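Local coordinates for protein beta-mannosidase (Trichoderma harzianum, PDB 4CVU) that is a family 2 glycoside hydrolase that probably removes terminal, non-reducing beta-D-mannose units from beta-mannosides, at residues Thr39-Asn42 and Ile47-Pro50; Glu69-Leu74 and Pro204-Val209; Thr772-Lys777 and Val905-Glu910; Asp819-Ile824 and Val883-Trp888; Arg474-Ala479 and His530-Ser535. All blocks are in the same frame, centred on the assembly; numbering follows the deposited sequence.

Interaction 1 (Thr39-Asn42 and Ile47-Pro50)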
# COMPACT_ATOMS: atom_id res chain seq x y z
N THR A 39 -17.01 1.77 -25.03
CA THR A 39 -16.96 0.59 -24.19
C THR A 39 -15.74 -0.24 -24.57
O THR A 39 -15.41 -0.38 -25.74
CB THR A 39 -18.23 -0.27 -24.34
OG1 THR A 39 -19.36 0.51 -23.98
CG2 THR A 39 -18.19 -1.49 -23.42
N VAL A 40 -15.07 -0.80 -23.57
CA VAL A 40 -13.88 -1.62 -23.81
C VAL A 40 -14.16 -3.06 -23.42
O VAL A 40 -14.62 -3.31 -22.30
CB VAL A 40 -12.68 -1.12 -23.01
CG1 VAL A 40 -11.49 -2.08 -23.12
CG2 VAL A 40 -12.29 0.28 -23.51
N THR A 41 -13.86 -3.98 -24.33
CA THR A 41 -14.06 -5.41 -24.09
C THR A 41 -12.76 -6.17 -24.36
O THR A 41 -11.99 -5.78 -25.22
CB THR A 41 -15.13 -6.03 -25.01
OG1 THR A 41 -14.89 -5.63 -26.36
CG2 THR A 41 -16.54 -5.57 -24.59
N ASN A 42 -12.56 -7.26 -23.63
CA ASN A 42 -11.37 -8.06 -23.80
C ASN A 42 -11.55 -9.06 -24.93
O ASN A 42 -12.50 -8.97 -25.71
CB ASN A 42 -11.00 -8.73 -22.47
CG ASN A 42 -11.92 -9.87 -22.10
OD1 ASN A 42 -13.14 -9.79 -22.24
ND2 ASN A 42 -11.31 -10.93 -21.54
N ILE A 47 -14.86 -9.57 -19.95
CA ILE A 47 -14.52 -8.30 -19.33
C ILE A 47 -15.07 -7.15 -20.17
O ILE A 47 -14.72 -7.01 -21.34
CB ILE A 47 -13.00 -8.13 -19.13
CG1 ILE A 47 -12.47 -9.24 -18.22
CG2 ILE A 47 -12.70 -6.78 -18.51
CD1 ILE A 47 -10.97 -9.26 -17.99
N THR A 48 -15.96 -6.36 -19.56
CA THR A 48 -16.56 -5.20 -20.22
C THR A 48 -16.57 -4.01 -19.26
O THR A 48 -17.20 -4.08 -18.20
CB THR A 48 -18.02 -5.45 -20.62
OG1 THR A 48 -18.10 -6.62 -21.46
CG2 THR A 48 -18.56 -4.26 -21.37
N VAL A 49 -15.91 -2.92 -19.66
CA VAL A 49 -15.84 -1.72 -18.81
C VAL A 49 -16.04 -0.47 -19.64
O VAL A 49 -15.83 -0.51 -20.85
CB VAL A 49 -14.49 -1.64 -18.07
CG1 VAL A 49 -14.25 -2.92 -17.27
CG2 VAL A 49 -13.35 -1.42 -19.07
N PRO A 50 -16.43 0.66 -19.01
CA PRO A 50 -16.50 1.93 -19.74
C PRO A 50 -15.15 2.35 -20.31
O PRO A 50 -14.12 2.13 -19.69
CB PRO A 50 -16.96 2.93 -18.68
CG PRO A 50 -17.64 2.09 -17.63
CD PRO A 50 -16.84 0.82 -17.60
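Val40 and Val49 bond to each other twice through the backbone: Val40 N donates to Val49 O over 2.8 Å in an almost straight line (174°), and Val49 N returns the bond to Val40 O at 3.0 Å. Nearer the turn, Asn42 N reaches Ile47 O at 3.2 Å. The side chain of Asn42 adds a further bond. Its CG stands between the backbone N and the carbonyl carbon (chi1 74°), which brings the amide across the gap, where Ile47 N donates to Asn42 OD1 at 2.9 Å from above the carbonyl plane. Asn42 ND2 bonds to Asn46 OD1 and Gln85 OE1, fixing the rotation of the amide. With an alanine here, Ile47 N would probably be left without its acceptor and the turn would lose its tie to Gln85.

The side chains of Asn42 and Ile47 also cross at about a right angle, with Asn42 CG 3.6 Å from Ile47 CB. On the Thr41 side of the sheet, Thr39 CG2 and Thr48 CG2 press together at 3.5 Å, tighter than usual, while Thr48 lies alongside Thr41. On the other face Val40 CB rests on Val49 CG2 at 4.0 Å, and helix 57-63 touches both Val40 and Ile47. This is an antiparallel beta hairpin, whose strand 48-51 forms one edge of a six-stranded sheet in the galactose-binding-like domain.

Interaction 2 (Glu69-Leu74 and Pro204-Val209)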
# COMPACT_ATOMS: atom_id res chain seq x y z
N GLU A 69 -3.59 0.36 -9.34
CA GLU A 69 -2.76 1.27 -10.07
C GLU A 69 -1.71 0.39 -10.66
O GLU A 69 -1.17 -0.45 -9.99
CB GLU A 69 -2.13 2.29 -9.14
CG GLU A 69 -0.84 2.94 -9.66
CD GLU A 69 -0.95 3.56 -11.05
OE1 GLU A 69 -1.88 4.25 -11.34
OE2 GLU A 69 -0.04 3.39 -11.89
N SER A 70 -1.51 0.53 -11.96
CA SER A 70 -0.54 -0.32 -12.62
C SER A 70 0.86 -0.23 -12.03
O SER A 70 1.48 -1.25 -11.95
CB SER A 70 -0.48 -0.06 -14.09
OG SER A 70 -1.62 0.59 -14.48
N ASN A 71 1.33 0.95 -11.59
CA ASN A 71 2.71 1.07 -11.04
C ASN A 71 2.97 0.32 -9.72
O ASN A 71 4.09 0.25 -9.29
CB ASN A 71 3.10 2.53 -10.82
CG ASN A 71 3.23 3.32 -12.12
OD1 ASN A 71 3.51 2.80 -13.18
ND2 ASN A 71 3.07 4.61 -12.01
N ASN A 72 1.91 -0.11 -9.03
CA ASN A 72 2.03 -0.74 -7.71
C ASN A 72 2.62 -2.13 -7.63
O ASN A 72 2.38 -2.96 -8.49
CB ASN A 72 0.63 -0.81 -7.04
CG ASN A 72 0.12 0.56 -6.61
OD1 ASN A 72 0.79 1.55 -6.84
ND2 ASN A 72 -1.07 0.63 -6.03
N GLY A 73 3.42 -2.38 -6.57
CA GLY A 73 3.72 -3.74 -6.11
C GLY A 73 4.47 -4.56 -7.15
O GLY A 73 5.52 -4.11 -7.65
N LEU A 74 3.97 -5.76 -7.47
CA LEU A 74 4.63 -6.59 -8.49
C LEU A 74 3.76 -6.70 -9.71
O LEU A 74 3.77 -7.72 -10.39
CB LEU A 74 4.99 -7.99 -7.95
CG LEU A 74 6.09 -7.98 -6.89
CD1 LEU A 74 6.13 -9.36 -6.23
CD2 LEU A 74 7.47 -7.62 -7.46
N PRO A 204 8.91 -0.50 -16.31
CA PRO A 204 8.13 -1.73 -16.44
C PRO A 204 7.76 -2.03 -17.89
O PRO A 204 8.04 -1.20 -18.82
CB PRO A 204 6.85 -1.43 -15.62
CG PRO A 204 6.66 0.05 -15.82
CD PRO A 204 8.05 0.65 -15.94
N ALA A 205 7.14 -3.18 -18.11
CA ALA A 205 6.80 -3.63 -19.43
C ALA A 205 5.33 -3.92 -19.55
O ALA A 205 4.95 -5.11 -19.58
CB ALA A 205 7.57 -4.90 -19.76
N PHE A 206 4.52 -2.87 -19.65
CA PHE A 206 3.06 -3.05 -19.66
C PHE A 206 2.44 -3.29 -21.04
O PHE A 206 1.27 -3.70 -21.12
CB PHE A 206 2.38 -1.87 -18.95
CG PHE A 206 2.59 -1.87 -17.46
CD1 PHE A 206 2.22 -2.98 -16.70
CD2 PHE A 206 3.20 -0.80 -16.82
CE1 PHE A 206 2.45 -3.01 -15.35
CE2 PHE A 206 3.43 -0.84 -15.45
CZ PHE A 206 3.04 -1.94 -14.73
N SER A 207 3.21 -3.00 -22.10
CA SER A 207 2.74 -3.09 -23.48
C SER A 207 1.27 -2.66 -23.64
O SER A 207 0.45 -3.45 -24.14
CB SER A 207 2.90 -4.51 -24.01
OG SER A 207 2.39 -4.58 -25.32
N PRO A 208 0.97 -1.39 -23.32
CA PRO A 208 -0.40 -0.89 -23.40
C PRO A 208 -0.85 -0.68 -24.83
O PRO A 208 -0.01 -0.60 -25.77
CB PRO A 208 -0.31 0.42 -22.64
CG PRO A 208 1.09 0.89 -22.90
CD PRO A 208 1.88 -0.38 -22.77
N VAL A 209 -2.17 -0.68 -25.02
CA VAL A 209 -2.78 -0.51 -26.34
C VAL A 209 -4.01 0.33 -26.20
O VAL A 209 -4.65 0.32 -25.14
CB VAL A 209 -3.16 -1.83 -27.05
CG1 VAL A 209 -1.91 -2.67 -27.31
CG2 VAL A 209 -4.17 -2.63 -26.25
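Ser70 and Asn71, the two central residues of a type I beta turn running from Glu69 to Asn72, approach the end of the Phe206 ring. Ser70 CB sits over one face, shifted toward the rim, in a CH-pi contact 4.3 Å from the ring centroid and 19° off its normal. The carbonyl of the same serine comes closer still, with Ser70 O 3.3 Å from Phe206 CZ and roughly equidistant from CE1 and CE2 of that ring. Asn71 OD1 approaches obliquely, 4.3 Å from Phe206 CE2. The phenylalanine presents this end because its CG lies anti to the carbonyl carbon (chi1 -70°), directing the ring toward the turn.

Both segments are loops of the galactose-binding-like domain, one between helices 57-63 and 75-78 and the other leading to strand 215-221, and no hydrogen bond joins them. The ring also meets that of Phe395, with the planes at about 30°, and Phe395 touches Ser70 as well.

Within the turn, the closing bond from Asn72 N to Glu69 O measures 3.2 Å. The Glu69 carboxylate folds back to the turn's own backbone, where Asn71 N donates to Glu69 OE2 at 2.8 Å, on the anti side of that oxygen. Glu69 OE1 forms a salt bridge with Arg398, while Glu69 and Asn72 pack against Glu613 and Asp611 of the second subunit.

Interaction 3 (Thr772-Lys777 and Val905-Glu910)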
# COMPACT_ATOMS: atom_id res chain seq x y z
N THR A 772 37.83 29.58 2.90
CA THR A 772 37.85 29.58 4.35
C THR A 772 37.96 28.17 4.93
O THR A 772 37.02 27.40 4.86
CB THR A 772 36.56 30.21 4.91
OG1 THR A 772 36.36 31.49 4.31
CG2 THR A 772 36.63 30.35 6.45
N TRP A 773 39.10 27.88 5.57
CA TRP A 773 39.32 26.60 6.22
C TRP A 773 38.89 26.65 7.69
O TRP A 773 39.41 27.46 8.47
CB TRP A 773 40.79 26.20 6.15
CG TRP A 773 41.29 25.70 4.84
CD1 TRP A 773 41.96 26.41 3.89
CD2 TRP A 773 41.20 24.36 4.35
NE1 TRP A 773 42.28 25.60 2.83
CE2 TRP A 773 41.83 24.33 3.09
CE3 TRP A 773 40.65 23.18 4.86
CZ2 TRP A 773 41.92 23.15 2.32
CZ3 TRP A 773 40.72 22.01 4.08
CH2 TRP A 773 41.37 22.01 2.83
N VAL A 774 37.93 25.79 8.07
CA VAL A 774 37.52 25.64 9.46
C VAL A 774 37.58 24.17 9.86
O VAL A 774 37.62 23.30 9.00
CB VAL A 774 36.11 26.19 9.69
CG1 VAL A 774 36.06 27.66 9.31
CG2 VAL A 774 35.08 25.40 8.92
N ASP A 775 37.59 23.89 11.16
CA ASP A 775 37.37 22.52 11.66
C ASP A 775 35.86 22.27 11.74
O ASP A 775 35.08 23.18 11.48
CB ASP A 775 38.09 22.29 13.02
CG ASP A 775 37.54 23.16 14.17
OD1 ASP A 775 36.40 23.65 14.09
OD2 ASP A 775 38.28 23.35 15.18
N LEU A 776 35.45 21.07 12.10
CA LEU A 776 34.02 20.67 12.00
C LEU A 776 33.13 21.18 13.15
O LEU A 776 31.91 20.94 13.18
CB LEU A 776 33.90 19.17 11.77
CG LEU A 776 34.80 18.64 10.62
CD1 LEU A 776 34.74 17.13 10.46
CD2 LEU A 776 34.44 19.29 9.28
N LYS A 777 33.76 21.91 14.07
CA LYS A 777 33.07 22.75 15.04
C LYS A 777 32.91 24.19 14.53
O LYS A 777 32.17 24.98 15.09
CB LYS A 777 33.82 22.74 16.39
CG LYS A 777 33.62 21.48 17.23
CD LYS A 777 32.14 21.22 17.46
CE LYS A 777 31.88 20.23 18.55
NZ LYS A 777 30.44 20.27 18.91
N VAL A 905 26.58 23.01 2.92
CA VAL A 905 27.36 23.16 4.12
C VAL A 905 26.91 24.38 4.88
O VAL A 905 26.67 25.40 4.31
CB VAL A 905 28.88 23.26 3.81
CG1 VAL A 905 29.68 23.59 5.05
CG2 VAL A 905 29.38 21.96 3.20
N LEU A 906 26.81 24.25 6.18
CA LEU A 906 26.37 25.33 7.02
C LEU A 906 27.30 25.44 8.21
O LEU A 906 27.57 24.45 8.84
CB LEU A 906 24.99 25.01 7.49
CG LEU A 906 24.06 26.11 7.90
CD1 LEU A 906 23.80 27.08 6.79
CD2 LEU A 906 22.80 25.45 8.41
N ARG A 907 27.76 26.65 8.53
CA ARG A 907 28.65 26.89 9.68
C ARG A 907 27.87 27.60 10.75
O ARG A 907 26.97 28.30 10.44
CB ARG A 907 29.83 27.78 9.34
CG ARG A 907 30.35 27.70 7.94
CD ARG A 907 31.73 28.27 7.91
NE ARG A 907 31.90 29.27 6.89
CZ ARG A 907 32.62 30.37 7.03
NH1 ARG A 907 33.26 30.64 8.17
NH2 ARG A 907 32.68 31.21 6.03
N PRO A 908 28.24 27.43 12.01
CA PRO A 908 27.39 27.91 13.07
C PRO A 908 27.35 29.41 13.10
O PRO A 908 28.31 30.06 12.70
CB PRO A 908 28.01 27.32 14.32
CG PRO A 908 29.43 27.07 13.97
CD PRO A 908 29.44 26.75 12.52
N GLY A 909 26.20 29.95 13.53
CA GLY A 909 25.98 31.38 13.54
C GLY A 909 25.51 31.91 12.20
O GLY A 909 24.67 32.81 12.17
N GLU A 910 26.05 31.36 11.11
CA GLU A 910 25.59 31.66 9.76
C GLU A 910 24.14 31.27 9.67
O GLU A 910 23.76 30.13 9.96
CB GLU A 910 26.40 30.89 8.70
CG GLU A 910 25.84 30.95 7.26
CD GLU A 910 26.37 29.87 6.31
OE1 GLU A 910 27.13 28.97 6.73
OE2 GLU A 910 26.02 29.91 5.10
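Arg907 buries the most surface in this contact, its side chain crossing that of Thr772 at about a right angle. The methyl of the threonine does the touching: Thr772 CG2 lies over one face of the guanidinium, 3.8 Å from Arg907 NH1. Thr772 OG1, beside the backbone N (chi1 -52°), leaves the methyl anti to that N and directed at the guanidinium; OG1 itself stays 4.1 Å from Arg907 NH2, not bonded to it. Val774 CG1 approaches the same group obliquely, 4.2 Å from Arg907 NH1, and Val823 of the neighbouring strand also touches the arginine. A serine in place of Arg907 would probably leave a gap beside Thr772 and Val774, since it lacks the long chain that spans the space between the segments.

Farther along, the ring of Pro908 meets the backbone, with its CG 3.6 Å from Lys777 O. The approaching chain is held in shape by Glu910, whose OE1 accepts a straight bond from Arg907 N at 3.0 Å (174°). These residues form a type II beta turn, with Pro908 and Gly909 in its two central positions, and the contact is the surface junction where the Mannosidase Ig/CBM-like domain meets the following Ig-fold domain.

Interaction 4 (Asp819-Ile824 and Val883-Trp888)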
# COMPACT_ATOMS: atom_id res chain seq x y z
N ASP A 819 39.12 16.46 10.53
CA ASP A 819 38.48 17.53 11.29
C ASP A 819 38.77 18.83 10.53
O ASP A 819 39.35 19.76 11.05
CB ASP A 819 39.03 17.55 12.73
CG ASP A 819 38.23 18.45 13.67
OD1 ASP A 819 37.06 18.80 13.38
OD2 ASP A 819 38.78 18.83 14.72
N ALA A 820 38.39 18.84 9.24
CA ALA A 820 38.64 19.99 8.37
C ALA A 820 37.69 20.08 7.18
O ALA A 820 37.38 19.10 6.53
CB ALA A 820 40.07 19.92 7.85
N VAL A 821 37.26 21.29 6.88
CA VAL A 821 36.50 21.53 5.66
C VAL A 821 36.86 22.90 5.13
O VAL A 821 37.09 23.86 5.89
CB VAL A 821 34.97 21.43 5.92
CG1 VAL A 821 34.49 22.52 6.86
CG2 VAL A 821 34.20 21.49 4.60
N LEU A 822 36.89 22.98 3.80
CA LEU A 822 37.17 24.21 3.08
C LEU A 822 35.89 24.70 2.46
O LEU A 822 35.31 24.01 1.64
CB LEU A 822 38.21 23.97 1.98
CG LEU A 822 38.42 25.11 0.95
CD1 LEU A 822 38.86 26.41 1.60
CD2 LEU A 822 39.46 24.70 -0.08
N VAL A 823 35.47 25.90 2.81
CA VAL A 823 34.23 26.48 2.31
C VAL A 823 34.61 27.49 1.24
O VAL A 823 35.40 28.39 1.48
CB VAL A 823 33.41 27.14 3.43
CG1 VAL A 823 32.13 27.73 2.87
CG2 VAL A 823 33.12 26.13 4.52
N ILE A 824 34.04 27.30 0.05
CA ILE A 824 34.35 28.05 -1.16
C ILE A 824 33.16 28.91 -1.59
O ILE A 824 32.09 28.38 -1.82
CB ILE A 824 34.68 27.07 -2.29
CG1 ILE A 824 35.91 26.22 -1.91
CG2 ILE A 824 34.92 27.81 -3.59
CD1 ILE A 824 36.05 24.97 -2.74
N VAL A 883 29.67 22.68 12.51
CA VAL A 883 29.46 22.62 11.07
C VAL A 883 28.54 21.47 10.71
O VAL A 883 28.71 20.35 11.20
CB VAL A 883 30.78 22.41 10.31
CG1 VAL A 883 30.52 22.11 8.83
CG2 VAL A 883 31.65 23.63 10.45
N SER A 884 27.57 21.75 9.85
CA SER A 884 26.71 20.72 9.33
C SER A 884 27.04 20.44 7.88
O SER A 884 27.06 21.37 7.09
CB SER A 884 25.25 21.18 9.43
OG SER A 884 24.49 20.44 8.51
N LEU A 885 27.29 19.18 7.52
CA LEU A 885 27.56 18.80 6.14
C LEU A 885 26.33 18.16 5.51
O LEU A 885 25.63 17.41 6.17
CB LEU A 885 28.73 17.79 6.07
CG LEU A 885 30.05 18.27 6.64
CD1 LEU A 885 31.14 17.20 6.48
CD2 LEU A 885 30.43 19.56 5.93
N TYR A 886 26.07 18.48 4.24
CA TYR A 886 25.02 17.88 3.45
C TYR A 886 23.70 18.14 4.19
O TYR A 886 22.98 17.20 4.41
CB TYR A 886 25.16 16.36 3.27
CG TYR A 886 26.40 15.96 2.49
CD1 TYR A 886 26.40 15.95 1.12
CD2 TYR A 886 27.55 15.63 3.14
CE1 TYR A 886 27.56 15.61 0.38
CE2 TYR A 886 28.72 15.29 2.42
CZ TYR A 886 28.69 15.27 1.04
OH TYR A 886 29.85 14.93 0.27
N THR A 887 23.49 19.38 4.60
CA THR A 887 22.22 19.79 5.27
C THR A 887 21.10 19.58 4.32
O THR A 887 21.21 19.98 3.16
CB THR A 887 22.32 21.27 5.65
OG1 THR A 887 23.55 21.49 6.35
CG2 THR A 887 21.16 21.74 6.53
N TRP A 888 19.94 19.03 4.79
CA TRP A 888 18.98 18.48 3.87
C TRP A 888 17.61 18.70 4.43
O TRP A 888 17.33 18.17 5.48
CB TRP A 888 19.21 16.96 3.68
CG TRP A 888 18.24 16.32 2.74
CD1 TRP A 888 17.20 15.47 3.07
CD2 TRP A 888 18.16 16.52 1.32
NE1 TRP A 888 16.51 15.10 1.92
CE2 TRP A 888 17.07 15.74 0.84
CE3 TRP A 888 18.92 17.24 0.41
CZ2 TRP A 888 16.73 15.70 -0.49
CZ3 TRP A 888 18.57 17.20 -0.93
CH2 TRP A 888 17.49 16.44 -1.37
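Val821 turns both its methyls to the segment 883-888 and divides them between two partners: CG1 lies 4.5 Å from Val883 CG1, and CG2 lies 4.4 Å from Leu885 CD2. The contact is a small buried apolar junction between two consecutive Ig-like domains, one supplying strand 821-830 and the other strand 884-890. With CG1 of Val821 set between its backbone N and carbonyl carbon (chi1 65°), both branches lean on the neighbouring domain. Contacts of this length are loose, and no hydrogen bond crosses between the two segments.

Other side chains complete the apolar cluster. Val905, on the strand next to 884-890, touches both Val883 and Leu885, and Val774 lies against Val821 from within its own sheet.

Val883 and Leu885 can both face Val821 because they are two residues apart in extended chain, with Ser884 directed elsewhere. The chain then turns a corner at Leu885 and Tyr886, where Tyr886 has left-handed backbone angles (phi 58°, psi 48°) and sends its OH to Asp681. Across this corner two hydroxyls join: Ser884 OG donates to Thr887 OG1 at 2.6 Å, and Thr887 OG1 in turn bonds to Phe904 O.

Interaction 5 (Arg474-Ala479 and His530-Ser535). With CD (cadmium ion), chain S.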
# COMPACT_ATOMS: atom_id res chain seq x y z
N ARG A 474 5.51 17.39 -38.93
CA ARG A 474 4.71 17.86 -37.78
C ARG A 474 5.50 18.78 -36.85
O ARG A 474 4.99 19.81 -36.42
CB ARG A 474 4.14 16.66 -36.99
CG ARG A 474 3.30 17.02 -35.76
CD ARG A 474 2.65 15.80 -35.09
NE ARG A 474 3.65 14.88 -34.54
CZ ARG A 474 4.20 14.99 -33.33
NH1 ARG A 474 3.85 15.96 -32.50
NH2 ARG A 474 5.12 14.12 -32.95
N LEU A 475 6.74 18.40 -36.56
CA LEU A 475 7.54 19.02 -35.49
C LEU A 475 8.43 20.16 -35.93
O LEU A 475 8.89 20.93 -35.09
CB LEU A 475 8.38 17.96 -34.79
CG LEU A 475 7.56 16.97 -33.95
CD1 LEU A 475 8.43 15.83 -33.43
CD2 LEU A 475 6.91 17.68 -32.77
N ASN A 476 8.63 20.30 -37.26
CA ASN A 476 9.67 21.17 -37.81
C ASN A 476 9.56 22.65 -37.43
O ASN A 476 10.55 23.35 -37.37
CB ASN A 476 9.70 21.08 -39.34
CG ASN A 476 10.98 21.61 -39.90
OD1 ASN A 476 12.05 21.05 -39.69
ND2 ASN A 476 10.90 22.73 -40.58
N HIS A 477 8.34 23.11 -37.18
CA HIS A 477 8.11 24.52 -36.88
C HIS A 477 8.42 24.97 -35.46
O HIS A 477 8.32 26.15 -35.16
CB HIS A 477 6.64 24.85 -37.14
CG HIS A 477 5.73 24.29 -36.11
ND1 HIS A 477 5.29 25.03 -35.03
CD2 HIS A 477 5.18 23.06 -35.98
CE1 HIS A 477 4.49 24.29 -34.29
NE2 HIS A 477 4.41 23.09 -34.84
N HIS A 478 8.69 24.00 -34.57
CA HIS A 478 8.99 24.31 -33.17
C HIS A 478 10.36 24.89 -33.01
O HIS A 478 11.35 24.24 -33.37
CB HIS A 478 8.86 23.04 -32.32
CG HIS A 478 7.45 22.62 -32.11
ND1 HIS A 478 6.58 23.36 -31.33
CD2 HIS A 478 6.74 21.58 -32.58
CE1 HIS A 478 5.41 22.76 -31.29
NE2 HIS A 478 5.46 21.70 -32.07
N ALA A 479 10.45 26.10 -32.45
CA ALA A 479 11.77 26.73 -32.21
C ALA A 479 12.67 25.94 -31.26
O ALA A 479 13.90 25.98 -31.38
CB ALA A 479 11.61 28.14 -31.72
N HIS A 530 15.24 22.37 -44.08
CA HIS A 530 16.57 22.94 -44.38
C HIS A 530 17.28 23.39 -43.08
O HIS A 530 18.47 23.67 -43.10
CB HIS A 530 16.48 24.16 -45.34
CG HIS A 530 15.94 23.84 -46.70
ND1 HIS A 530 16.66 23.15 -47.65
CD2 HIS A 530 14.75 24.13 -47.28
CE1 HIS A 530 15.93 23.01 -48.74
NE2 HIS A 530 14.77 23.60 -48.54
N SER A 531 16.53 23.43 -41.98
CA SER A 531 16.95 24.08 -40.75
C SER A 531 17.51 23.13 -39.67
O SER A 531 18.31 23.55 -38.83
CB SER A 531 15.77 24.88 -40.19
OG SER A 531 14.66 24.06 -39.91
N ILE A 532 17.11 21.86 -39.70
CA ILE A 532 17.44 20.93 -38.61
C ILE A 532 18.52 19.93 -39.02
O ILE A 532 18.31 19.15 -39.95
CB ILE A 532 16.21 20.16 -38.15
CG1 ILE A 532 15.12 21.14 -37.68
CG2 ILE A 532 16.61 19.19 -37.04
CD1 ILE A 532 15.54 22.11 -36.60
N SER A 533 19.64 19.95 -38.29
CA SER A 533 20.77 19.05 -38.57
C SER A 533 20.50 17.61 -38.10
O SER A 533 19.57 17.35 -37.34
CB SER A 533 22.04 19.54 -37.88
OG SER A 533 22.35 20.85 -38.23
N TYR A 534 21.36 16.69 -38.53
CA TYR A 534 21.08 15.28 -38.40
C TYR A 534 22.31 14.52 -38.05
O TYR A 534 23.44 14.88 -38.42
CB TYR A 534 20.50 14.70 -39.70
CG TYR A 534 20.10 13.23 -39.63
CD1 TYR A 534 18.96 12.83 -38.95
CD2 TYR A 534 20.87 12.24 -40.25
CE1 TYR A 534 18.59 11.50 -38.87
CE2 TYR A 534 20.51 10.90 -40.20
CZ TYR A 534 19.37 10.53 -39.50
OH TYR A 534 18.99 9.21 -39.41
N SER A 535 22.08 13.43 -37.34
CA SER A 535 23.10 12.44 -37.13
C SER A 535 22.40 11.09 -37.19
O SER A 535 21.28 10.94 -36.67
CB SER A 535 23.78 12.66 -35.77
OG SER A 535 24.68 11.61 -35.48
CD CD S . 2.51 21.24 -34.02
O HOH W 1 3.91 19.33 -33.39
O HOH W 2 -0.04 22.03 -34.04
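Van der Waals contact alone joins Asn476 to Ser531 and Ile532. Asn476 CG is anti to the backbone N (chi1 -162°), which carries the amide over to the facing loop. There Asn476 OD1 lies 3.7 Å from Ile532 CG1, the two side chains sliding past each other in opposite directions. Ser531 OG, 4.0 Å from Asn476 OD1, is too distant for a bond.

Hydrogen bonds satisfy these buried polar groups from elsewhere: Asn476 OD1 pairs with Ser529 OG, Asn476 ND2 with Ile233 O and Ser531 OG with Asp234 OD1. The backbone of 475-478 is a type I turn, closed by His478 N to Leu475 O at 3.1 Å.

Metal coordination occupies the far side of that turn. A cadmium ion lies in the ring plane of His477, 2.8 Å from its NE2, and also takes Asp430 and two waters, at 2.5 Å and 2.7 Å. The nearer water donates to Arg474 O at 3.3 Å and is hydrogen-bonded to His478 NE2 at 3.1 Å, making His478 a second-shell residue of the site. The His477 ring passes its CE1 over a face of the His478 ring.

Both segments lead from a helix, 458-475 or 506-528, into the adjacent parallel strands 481-485 and 534-535, the alpha-to-beta connections expected of the (beta/alpha)8 barrel of family 2 glycosidases.

Interactions 3 and 4 belong to one interface: their centres are 6 Å apart, and along the chain interaction 4 is nested inside interaction 3. Probable backbone hydrogen bonds tie them, from Ser884 N to Leu906 O and from Val883 N to Leu776 O, both 2.9 Å; the second crosses between the two Ig-like domains. Interactions 1 and 2 share the galactose-binding-like domain, with centres 18 Å apart and no direct touch. Interaction 5, the one with a cadmium-binding histidine, stands apart, its centre 34 Å from that of interaction 2 and 47 Å from that of interaction 4, on the opposite side of the chain's centre from interactions 3 and 4.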